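VC0179-like protein (Escherichia coli, PDB 4XJ6) probably joins nucleotides into a cyclic dinucleotide, as a magnesium-dependent nucleotidyltransferase homologous to cyclic GMP-AMP synthase. Local coordinates at residues S277-M282 against T302-I307. Numbering follows the deposited sequence.
Sequences SVCRFM and TAVVNI
Val-304 of helix 302-307 faces Cys-279 of helix 277-282 with their CA atoms 7.1 Å apart, where the two short axes approach to 10.2 Å and their N-to-C directions differ by 137°, closer to antiparallel than to perpendicular. Within 302-307, the fork of Val-304, whose CB points at the partner helix, makes all the side-chain contacts to 277-282. It is set against three residues, Val-278, Cys-279 and Met-282, positions i, i+1 and i+4 of one helical face. The two branches divide the work. CG1 lies anti to the backbone N (chi1 166°), which carries it outward from its own helix to meet CG2 of Val-278 at 3.8 Å, the closest approach of the contact, and SG of Cys-279 at 4.1 Å. The other branch, Val-304 CG2, comes within 4.1 Å of Met-282 CG, so the methionine offers its methylene here, on a chain that bends at chi2 and chi3. Val-278 and Met-282, one turn apart, direct their CB atoms toward the second helix, whereas that of Cys-279 leaves more tangentially.

The same side chains also meet other helices: Val-278 touches Ile-325 and Met-282 touches Leu-329, both of helix 318-335, while Cys-279 rests on Phe-264 of helix 257-271. Both segments lie in the C-terminal domain of the cyclic GMP-AMP synthase family, packed with these two helices, and the Cys-279 side chain is about 9 Å from a bound 3'-deoxy-GTP. No hydrogen bond or salt bridge joins the two segments, and all four touching residues are buried. The contact is therefore wholly apolar and rests on shape fit and burial; at 146 Å² it is one modest part of a core shared with the neighbouring helices.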
ATOM      1  N   SER A 277     -12.221  -6.354 -10.659  1.00 32.12           N
ATOM      2  CA  SER A 277     -13.238  -7.066  -9.896  1.00 25.37           C
ATOM      3  C   SER A 277     -12.665  -8.327  -9.254  1.00 22.06           C
ATOM      4  O   SER A 277     -12.800  -8.530  -8.050  1.00 20.05           O
ATOM      5  CB  SER A 277     -14.433  -7.424 -10.787  1.00 23.81           C
ATOM      6  OG  SER A 277     -15.055  -6.268 -11.329  1.00 26.64           O
ATOM      7  N   VAL A 278     -12.016  -9.165 -10.059  1.00 20.78           N
ATOM      8  CA  VAL A 278     -11.467 -10.424  -9.561  1.00 30.06           C
ATOM      9  C   VAL A 278     -10.283 -10.200  -8.618  1.00 25.26           C
ATOM     10  O   VAL A 278      -9.998 -11.041  -7.765  1.00 23.69           O
ATOM     11  CB  VAL A 278     -11.027 -11.351 -10.717  1.00 30.92           C
ATOM     12  CG1 VAL A 278     -12.210 -11.689 -11.612  1.00 32.04           C
ATOM     13  CG2 VAL A 278      -9.925 -10.708 -11.527  1.00 33.08           C
ATOM     14  N   CYS A 279      -9.598  -9.068  -8.769  1.00 19.77           N
ATOM     15  CA  CYS A 279      -8.509  -8.714  -7.862  1.00 19.91           C
ATOM     16  C   CYS A 279      -9.080  -8.236  -6.534  1.00 20.27           C
ATOM     17  O   CYS A 279      -8.553  -8.557  -5.471  1.00 18.46           O
ATOM     18  CB  CYS A 279      -7.606  -7.639  -8.473  1.00 21.28           C
ATOM     19  SG  CYS A 279      -6.428  -8.256  -9.701  1.00 27.27           S
ATOM     20  N   ARG A 280     -10.164  -7.468  -6.608  1.00 18.88           N
ATOM     21  CA  ARG A 280     -10.891  -7.032  -5.420  1.00 22.68           C
ATOM     22  C   ARG A 280     -11.400  -8.232  -4.632  1.00 23.13           C
ATOM     23  O   ARG A 280     -11.276  -8.286  -3.407  1.00 28.86           O
ATOM     24  CB  ARG A 280     -12.071  -6.135  -5.797  1.00 25.49           C
ATOM     25  CG  ARG A 280     -11.716  -4.691  -6.112  1.00 23.35           C
ATOM     26  CD  ARG A 280     -12.978  -3.892  -6.400  1.00 19.79           C
ATOM     27  NE  ARG A 280     -12.704  -2.472  -6.590  1.00 25.60           N
ATOM     28  CZ  ARG A 280     -12.556  -1.603  -5.596  1.00 19.80           C
ATOM     29  NH1 ARG A 280     -12.649  -2.012  -4.338  1.00 19.44           N
ATOM     30  NH2 ARG A 280     -12.310  -0.327  -5.859  1.00 20.09           N
ATOM     31  N   PHE A 281     -11.976  -9.192  -5.350  1.00 20.42           N
ATOM     32  CA  PHE A 281     -12.559 -10.382  -4.737  1.00 19.18           C
ATOM     33  C   PHE A 281     -11.503 -11.248  -4.052  1.00 21.39           C
ATOM     34  O   PHE A 281     -11.733 -11.783  -2.968  1.00 20.36           O
ATOM     35  CB  PHE A 281     -13.310 -11.199  -5.792  1.00 19.70           C
ATOM     36  CG  PHE A 281     -14.477 -10.472  -6.404  1.00 23.98           C
ATOM     37  CD1 PHE A 281     -15.069  -9.408  -5.747  1.00 20.08           C
ATOM     38  CD2 PHE A 281     -14.981 -10.853  -7.638  1.00 20.68           C
ATOM     39  CE1 PHE A 281     -16.141  -8.740  -6.306  1.00 20.65           C
ATOM     40  CE2 PHE A 281     -16.053 -10.186  -8.203  1.00 24.46           C
ATOM     41  CZ  PHE A 281     -16.634  -9.126  -7.533  1.00 22.61           C
ATOM     42  N   MET A 282     -10.343 -11.381  -4.689  1.00 19.79           N
ATOM     43  CA  MET A 282      -9.252 -12.170  -4.127  1.00 21.00           C
ATOM     44  C   MET A 282      -8.687 -11.499  -2.881  1.00 22.97           C
ATOM     45  O   MET A 282      -8.318 -12.172  -1.913  1.00 21.42           O
ATOM     46  CB  MET A 282      -8.146 -12.382  -5.162  1.00 19.27           C
ATOM     47  CG  MET A 282      -8.497 -13.395  -6.246  1.00 27.61           C
ATOM     48  SD  MET A 282      -9.161 -14.939  -5.585  1.00 27.17           S
ATOM     49  CE  MET A 282      -7.874 -15.420  -4.436  1.00 26.18           C
ATOM     50  N   THR A 302      -0.477  -9.989  -9.304  1.00 23.61           N
ATOM     51  CA  THR A 302       0.438 -10.525 -10.309  1.00 26.67           C
ATOM     52  C   THR A 302       0.083 -11.957 -10.688  1.00 20.41           C
ATOM     53  O   THR A 302       0.192 -12.347 -11.848  1.00 26.19           O
ATOM     54  CB  THR A 302       1.897 -10.486  -9.817  1.00 26.24           C
ATOM     55  OG1 THR A 302       2.204  -9.174  -9.327  1.00 26.50           O
ATOM     56  CG2 THR A 302       2.855 -10.844 -10.948  1.00 24.58           C
ATOM     57  N   ALA A 303      -0.339 -12.739  -9.703  1.00 19.63           N
ATOM     58  CA  ALA A 303      -0.728 -14.121  -9.953  1.00 21.67           C
ATOM     59  C   ALA A 303      -1.988 -14.177 -10.811  1.00 25.27           C
ATOM     60  O   ALA A 303      -2.099 -15.009 -11.710  1.00 27.32           O
ATOM     61  CB  ALA A 303      -0.946 -14.861  -8.646  1.00 20.58           C
ATOM     62  N   VAL A 304      -2.927 -13.277 -10.536  1.00 26.65           N
ATOM     63  CA  VAL A 304      -4.208 -13.257 -11.237  1.00 24.89           C
ATOM     64  C   VAL A 304      -4.038 -12.869 -12.704  1.00 25.08           C
ATOM     65  O   VAL A 304      -4.613 -13.508 -13.589  1.00 25.36           O
ATOM     66  CB  VAL A 304      -5.205 -12.295 -10.558  1.00 25.34           C
ATOM     67  CG1 VAL A 304      -6.395 -12.005 -11.466  1.00 19.37           C
ATOM     68  CG2 VAL A 304      -5.669 -12.872  -9.224  1.00 23.02           C
ATOM     69  N   VAL A 305      -3.245 -11.832 -12.967  1.00 23.91           N
ATOM     70  CA  VAL A 305      -3.035 -11.395 -14.341  1.00 27.80           C
ATOM     71  C   VAL A 305      -2.249 -12.447 -15.119  1.00 30.66           C
ATOM     72  O   VAL A 305      -2.422 -12.577 -16.328  1.00 36.12           O
ATOM     73  CB  VAL A 305      -2.295 -10.038 -14.427  1.00 31.51           C
ATOM     74  CG1 VAL A 305      -2.956  -8.999 -13.539  1.00 29.79           C
ATOM     75  CG2 VAL A 305      -0.835 -10.193 -14.065  1.00 37.67           C
ATOM     76  N   ASN A 306      -1.400 -13.202 -14.424  1.00 27.73           N
ATOM     77  CA  ASN A 306      -0.618 -14.253 -15.062  1.00 26.35           C
ATOM     78  C   ASN A 306      -1.535 -15.378 -15.520  1.00 27.43           C
ATOM     79  O   ASN A 306      -1.358 -15.945 -16.599  1.00 27.58           O
ATOM     80  CB  ASN A 306       0.459 -14.788 -14.114  1.00 26.98           C
ATOM     81  CG  ASN A 306       1.650 -13.851 -13.996  1.00 29.09           C
ATOM     82  OD1 ASN A 306       1.800 -12.922 -14.788  1.00 28.41           O
ATOM     83  ND2 ASN A 306       2.505 -14.094 -13.007  1.00 28.40           N
ATOM     84  N   ILE A 307      -2.524 -15.683 -14.689  1.00 26.30           N
ATOM     85  CA  ILE A 307      -3.532 -16.679 -15.018  1.00 26.46           C
ATOM     86  C   ILE A 307      -4.431 -16.192 -16.147  1.00 30.20           C
ATOM     87  O   ILE A 307      -4.638 -16.894 -17.138  1.00 32.33           O
ATOM     88  CB  ILE A 307      -4.401 -17.020 -13.795  1.00 22.04           C
ATOM     89  CG1 ILE A 307      -3.554 -17.677 -12.704  1.00 22.58           C
ATOM     90  CG2 ILE A 307      -5.541 -17.936 -14.194  1.00 25.01           C
ATOM     91  CD1 ILE A 307      -4.291 -17.889 -11.396  1.00 20.51           C
TER